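Clavulanic acid biosynthesis oligopeptide binding protein 2 (Streptomyces clavuligerus, PDB 2WOL) probably binds oligopeptides, as a solute-binding protein of the clavulanic acid biosynthetic pathway with a fold of the periplasmic binding protein class. Local coordinates at residues R97-R102 against D182-M187; D330-Q335 against G345-A350. All coordinates share one frame; numbering follows the deposited sequence.

Overall arrangement
From the N terminus, the chain first reaches contact 1, where strand 98-102, an inner strand of a four-stranded antiparallel sheet, meets the short helix 183-186. Contact 1 closes a loop of 79 intervening residues, which includes helix 140-144, the neighbouring strand 171-175 and the sheet's edge strand 164-166. More than a hundred residues later, contact 2 closes a much shorter loop, joining helix 331-337 to strand 346-347 beside the long strand 523-534 of a mixed sheet. The two follow in series, neither nested nor crossed, on opposite sides of the chain's centre. The centres of contact 1 and contact 2 are about 37 Å apart; the nearest atoms of contact 1 and contact 2 are about 18 Å apart.

Contact 1 of 2, residues R97-R102 against D182-M187; sequences RTWTYR and DFDHLM
The side chains of W99 and Y101, from alternate positions of strand 98-102, meet F183 and D184 of the short helix 183-186, and M187. F183 CB sits squarely over one face of the W99 indole, 3.4 Å from the centroid of its six-membered ring and 14° off the normal, a CH-pi contact. With CG anti to the backbone N (chi1 -159°), the phenyl of F183 swings back past the indole toward its pyrrole part, where the ring planes meet obliquely at 44°. Its edge also receives Y101, whose OH lies 3.5 Å from F183 CD2.

The phenol donates a hydrogen bond to the carboxylate of D184: Y101 OH is 2.7 Å from D184 OD1, which accepts on its anti lone pair, away from OD2. The same D184 OD1 lies near the plane of the indole at its edge, 3.6 Å from W99 CZ3. M187 CG packs 3.4 Å from Y101 OH, and the bent methionine chain leaves M187 SD 5.3 Å from the centroid of the Y101 ring, an oblique Met-aromatic contact.

Further out, D184 OD1 also accepts from the backbone N of G90, so two donors hold this oxygen. W99 NE1 donates to G96 O, a bond that restrains the pyrrole edge of the indole. F174 meets the F183 ring, and L140 of helix 140-144 packs on F183 and M187. The whole is a helix packed on an antiparallel sheet through a buried aromatic layer, with one tyrosine-carboxylate bond inside it.

Contact 2 of 2, residues D330-Q335 against G345-A350; sequences DKILLQ and GDLTTA
A helix start and a short strand of a mixed sheet meet here: the first turn of helix 331-337 lies alongside strand 346-347, which pairs antiparallel with strand 523-534. K331 makes a hydrogen bond between the two segments. Its chain is bent at every torsion from chi2 to chi4 and curls round to put K331 NZ 2.8 Å from T348 O, approaching from above the carbonyl plane with a C=O...N angle of 137°. The ammonium has a second, weak bond to P525 O, so it joins the helix to two neighbouring backbones.

L347 has the largest buried share of any residue here and reaches in between three helix residues. L347 CD2 lies 3.7 Å from K331 O, and L347 CD1 meets I332 CD1 at 4.1 Å. Q335 crosses the leucine at about a right angle: chi1 of -179° sends the extended side chain out from the helix and carries the amide across the branch point, Q335 OE1 3.3 Å from L347 CG. Q335 NE2 comes 3.1 Å from G345 O and makes a weak bond to G344 O.

D330 caps the helix. D330 OD1 receives L333 N at 3.0 Å in a nearly straight bond (176°) that comes from well above the carboxylate plane, and weakly I332 N. T348 OG1 donates to A350 O, 2.8 Å away, two residues on. R372 forms a salt bridge with D330, and R300 with D346. The buried lysine ammonium is thus met by main-chain carbonyls of T348 and, weakly, P525, whose dipoles would probably stabilise its charge, beside a leucine packed against I332 CD1, the Q335 amide and K331 O.

Contact 1 of 2, residues R97-R102 against D182-M187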
# COMPACT_ATOMS: atom_id res chain seq x y z
N ARG A 97 -22.84 0.25 10.01
CA ARG A 97 -22.22 0.35 11.33
C ARG A 97 -21.95 -1.00 11.99
O ARG A 97 -21.10 -1.10 12.87
CB ARG A 97 -23.09 1.19 12.27
CG ARG A 97 -23.15 2.67 11.94
CD ARG A 97 -24.23 3.35 12.78
NE ARG A 97 -24.41 4.75 12.43
CZ ARG A 97 -25.22 5.20 11.47
NH1 ARG A 97 -25.95 4.35 10.75
NH2 ARG A 97 -25.31 6.51 11.24
N THR A 98 -22.67 -2.04 11.57
CA THR A 98 -22.52 -3.35 12.19
C THR A 98 -22.16 -4.43 11.17
O THR A 98 -22.85 -4.60 10.16
CB THR A 98 -23.78 -3.72 13.01
OG1 THR A 98 -24.03 -2.68 13.96
CG2 THR A 98 -23.58 -5.05 13.75
N TRP A 99 -21.08 -5.14 11.46
CA TRP A 99 -20.53 -6.14 10.56
C TRP A 99 -20.42 -7.48 11.26
O TRP A 99 -19.75 -7.60 12.29
CB TRP A 99 -19.16 -5.67 10.06
CG TRP A 99 -19.25 -4.53 9.10
CD1 TRP A 99 -19.58 -3.24 9.39
CD2 TRP A 99 -19.01 -4.58 7.69
NE1 TRP A 99 -19.56 -2.47 8.25
CE2 TRP A 99 -19.21 -3.27 7.19
CE3 TRP A 99 -18.64 -5.60 6.81
CZ2 TRP A 99 -19.06 -2.96 5.84
CZ3 TRP A 99 -18.49 -5.29 5.47
CH2 TRP A 99 -18.70 -3.98 4.99
N THR A 100 -21.08 -8.48 10.69
CA THR A 100 -21.14 -9.82 11.27
C THR A 100 -20.46 -10.84 10.35
O THR A 100 -20.68 -10.83 9.13
CB THR A 100 -22.61 -10.22 11.53
OG1 THR A 100 -23.22 -9.25 12.39
CG2 THR A 100 -22.71 -11.60 12.16
N TYR A 101 -19.64 -11.70 10.94
CA TYR A 101 -18.95 -12.78 10.23
C TYR A 101 -19.21 -14.10 10.93
O TYR A 101 -19.35 -14.16 12.15
CB TYR A 101 -17.44 -12.53 10.15
CG TYR A 101 -17.05 -11.27 9.42
CD1 TYR A 101 -17.02 -10.04 10.08
CD2 TYR A 101 -16.71 -11.30 8.07
CE1 TYR A 101 -16.66 -8.88 9.42
CE2 TYR A 101 -16.35 -10.14 7.39
CZ TYR A 101 -16.33 -8.93 8.08
OH TYR A 101 -15.99 -7.75 7.44
N ARG A 102 -19.25 -15.17 10.13
CA ARG A 102 -19.48 -16.52 10.63
C ARG A 102 -18.29 -17.38 10.22
O ARG A 102 -18.01 -17.54 9.03
CB ARG A 102 -20.80 -17.07 10.09
CG ARG A 102 -21.95 -16.09 10.33
CD ARG A 102 -23.32 -16.57 9.88
NE ARG A 102 -24.25 -15.45 9.99
CZ ARG A 102 -24.82 -15.05 11.13
NH1 ARG A 102 -24.59 -15.70 12.27
NH2 ARG A 102 -25.64 -14.01 11.13
N ASP A 182 -15.91 -0.02 3.81
CA ASP A 182 -14.77 -0.84 3.41
C ASP A 182 -14.29 -1.85 4.46
O ASP A 182 -13.13 -2.28 4.44
CB ASP A 182 -13.60 0.07 2.97
CG ASP A 182 -13.96 0.94 1.77
OD1 ASP A 182 -15.01 0.72 1.14
OD2 ASP A 182 -13.16 1.85 1.47
N PHE A 183 -15.18 -2.25 5.37
CA PHE A 183 -14.74 -3.08 6.50
C PHE A 183 -14.16 -4.46 6.12
O PHE A 183 -13.23 -4.94 6.77
CB PHE A 183 -15.83 -3.21 7.56
CG PHE A 183 -15.32 -3.60 8.92
CD1 PHE A 183 -14.66 -2.67 9.72
CD2 PHE A 183 -15.48 -4.89 9.40
CE1 PHE A 183 -14.17 -3.01 10.96
CE2 PHE A 183 -15.01 -5.25 10.65
CZ PHE A 183 -14.35 -4.31 11.44
N ASP A 184 -14.69 -5.08 5.06
CA ASP A 184 -14.14 -6.36 4.59
C ASP A 184 -12.64 -6.24 4.28
O ASP A 184 -11.88 -7.19 4.43
CB ASP A 184 -14.86 -6.86 3.33
CG ASP A 184 -16.12 -7.68 3.63
OD1 ASP A 184 -16.35 -8.09 4.80
OD2 ASP A 184 -16.86 -7.94 2.67
N HIS A 185 -12.23 -5.05 3.82
CA HIS A 185 -10.82 -4.79 3.52
C HIS A 185 -9.97 -4.81 4.78
O HIS A 185 -8.87 -5.36 4.78
CB HIS A 185 -10.66 -3.45 2.80
CG HIS A 185 -11.17 -3.46 1.40
ND1 HIS A 185 -10.39 -3.81 0.32
CD2 HIS A 185 -12.40 -3.19 0.90
CE1 HIS A 185 -11.11 -3.73 -0.78
NE2 HIS A 185 -12.33 -3.36 -0.46
N LEU A 186 -10.49 -4.21 5.85
CA LEU A 186 -9.79 -4.22 7.13
C LEU A 186 -9.67 -5.64 7.68
O LEU A 186 -8.67 -5.98 8.30
CB LEU A 186 -10.48 -3.30 8.14
CG LEU A 186 -10.65 -1.83 7.76
CD1 LEU A 186 -11.15 -1.04 8.96
CD2 LEU A 186 -9.36 -1.19 7.20
N MET A 187 -10.68 -6.47 7.40
CA MET A 187 -10.66 -7.86 7.85
C MET A 187 -9.77 -8.75 7.00
O MET A 187 -9.59 -9.92 7.31
CB MET A 187 -12.09 -8.41 7.92
CG MET A 187 -12.95 -7.79 9.01
SD MET A 187 -12.27 -7.97 10.68
CE MET A 187 -11.40 -6.42 10.93

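Contact 2 of 2, residues D330-Q335 against G345-A350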
# COMPACT_ATOMS: atom_id res chain seq x y z
N ASP A 330 6.67 21.27 -15.40
CA ASP A 330 7.05 20.60 -16.64
C ASP A 330 6.89 19.11 -16.41
O ASP A 330 7.79 18.46 -15.88
CB ASP A 330 8.49 20.96 -17.03
CG ASP A 330 8.92 20.36 -18.36
OD1 ASP A 330 8.33 19.36 -18.80
OD2 ASP A 330 9.87 20.90 -18.97
N LYS A 331 5.74 18.57 -16.81
CA LYS A 331 5.38 17.18 -16.51
C LYS A 331 6.32 16.18 -17.18
O LYS A 331 6.54 15.09 -16.66
CB LYS A 331 3.93 16.89 -16.91
CG LYS A 331 2.85 17.77 -16.24
CD LYS A 331 2.80 17.66 -14.70
CE LYS A 331 2.48 16.25 -14.21
NZ LYS A 331 1.10 15.78 -14.56
N ILE A 332 6.85 16.56 -18.33
CA ILE A 332 7.78 15.73 -19.08
C ILE A 332 9.12 15.65 -18.35
O ILE A 332 9.65 14.56 -18.12
CB ILE A 332 7.97 16.24 -20.54
CG1 ILE A 332 6.62 16.29 -21.28
CG2 ILE A 332 9.00 15.41 -21.30
CD1 ILE A 332 5.87 14.96 -21.35
N LEU A 333 9.64 16.81 -17.96
CA LEU A 333 10.88 16.90 -17.18
C LEU A 333 10.75 16.15 -15.85
O LEU A 333 11.68 15.46 -15.42
CB LEU A 333 11.24 18.37 -16.92
CG LEU A 333 12.58 18.71 -16.25
CD1 LEU A 333 13.74 18.45 -17.22
CD2 LEU A 333 12.60 20.15 -15.75
N LEU A 334 9.59 16.30 -15.21
CA LEU A 334 9.34 15.66 -13.92
C LEU A 334 9.26 14.15 -14.05
O LEU A 334 9.76 13.42 -13.20
CB LEU A 334 8.07 16.24 -13.27
CG LEU A 334 8.26 17.66 -12.71
CD1 LEU A 334 6.95 18.42 -12.68
CD2 LEU A 334 8.89 17.60 -11.33
N GLN A 335 8.65 13.67 -15.14
CA GLN A 335 8.60 12.24 -15.41
C GLN A 335 9.99 11.70 -15.73
O GLN A 335 10.34 10.60 -15.30
CB GLN A 335 7.64 11.95 -16.56
CG GLN A 335 7.53 10.47 -16.89
CD GLN A 335 6.41 10.18 -17.85
OE1 GLN A 335 6.23 10.89 -18.84
NE2 GLN A 335 5.64 9.12 -17.58
N GLY A 345 7.02 5.62 -15.20
CA GLY A 345 5.63 5.44 -14.78
C GLY A 345 4.65 6.01 -15.79
O GLY A 345 4.96 6.16 -16.97
N ASP A 346 3.45 6.33 -15.30
CA ASP A 346 2.35 6.75 -16.14
C ASP A 346 1.92 8.16 -15.76
O ASP A 346 1.46 8.38 -14.64
CB ASP A 346 1.19 5.79 -15.98
CG ASP A 346 0.42 5.61 -17.24
OD1 ASP A 346 -0.40 6.49 -17.58
OD2 ASP A 346 0.64 4.57 -17.91
N LEU A 347 2.07 9.10 -16.69
CA LEU A 347 1.67 10.49 -16.44
C LEU A 347 0.24 10.55 -15.95
O LEU A 347 -0.63 9.83 -16.45
CB LEU A 347 1.80 11.33 -17.71
CG LEU A 347 3.17 11.86 -18.09
CD1 LEU A 347 3.08 12.56 -19.44
CD2 LEU A 347 3.68 12.83 -17.02
N THR A 348 -0.01 11.41 -14.97
CA THR A 348 -1.36 11.62 -14.48
C THR A 348 -1.59 13.09 -14.13
O THR A 348 -0.68 13.76 -13.65
CB THR A 348 -1.68 10.71 -13.27
OG1 THR A 348 -3.05 10.88 -12.89
CG2 THR A 348 -0.79 11.02 -12.08
N THR A 349 -2.81 13.56 -14.39
CA THR A 349 -3.23 14.90 -13.99
C THR A 349 -4.23 14.85 -12.83
O THR A 349 -4.75 15.88 -12.39
CB THR A 349 -3.85 15.68 -15.16
OG1 THR A 349 -5.04 15.02 -15.59
CG2 THR A 349 -2.87 15.77 -16.32
N ALA A 350 -4.53 13.64 -12.36
CA ALA A 350 -5.40 13.45 -11.20
C ALA A 350 -4.81 12.43 -10.22
O ALA A 350 -3.69 11.95 -10.42
CB ALA A 350 -6.80 13.06 -11.64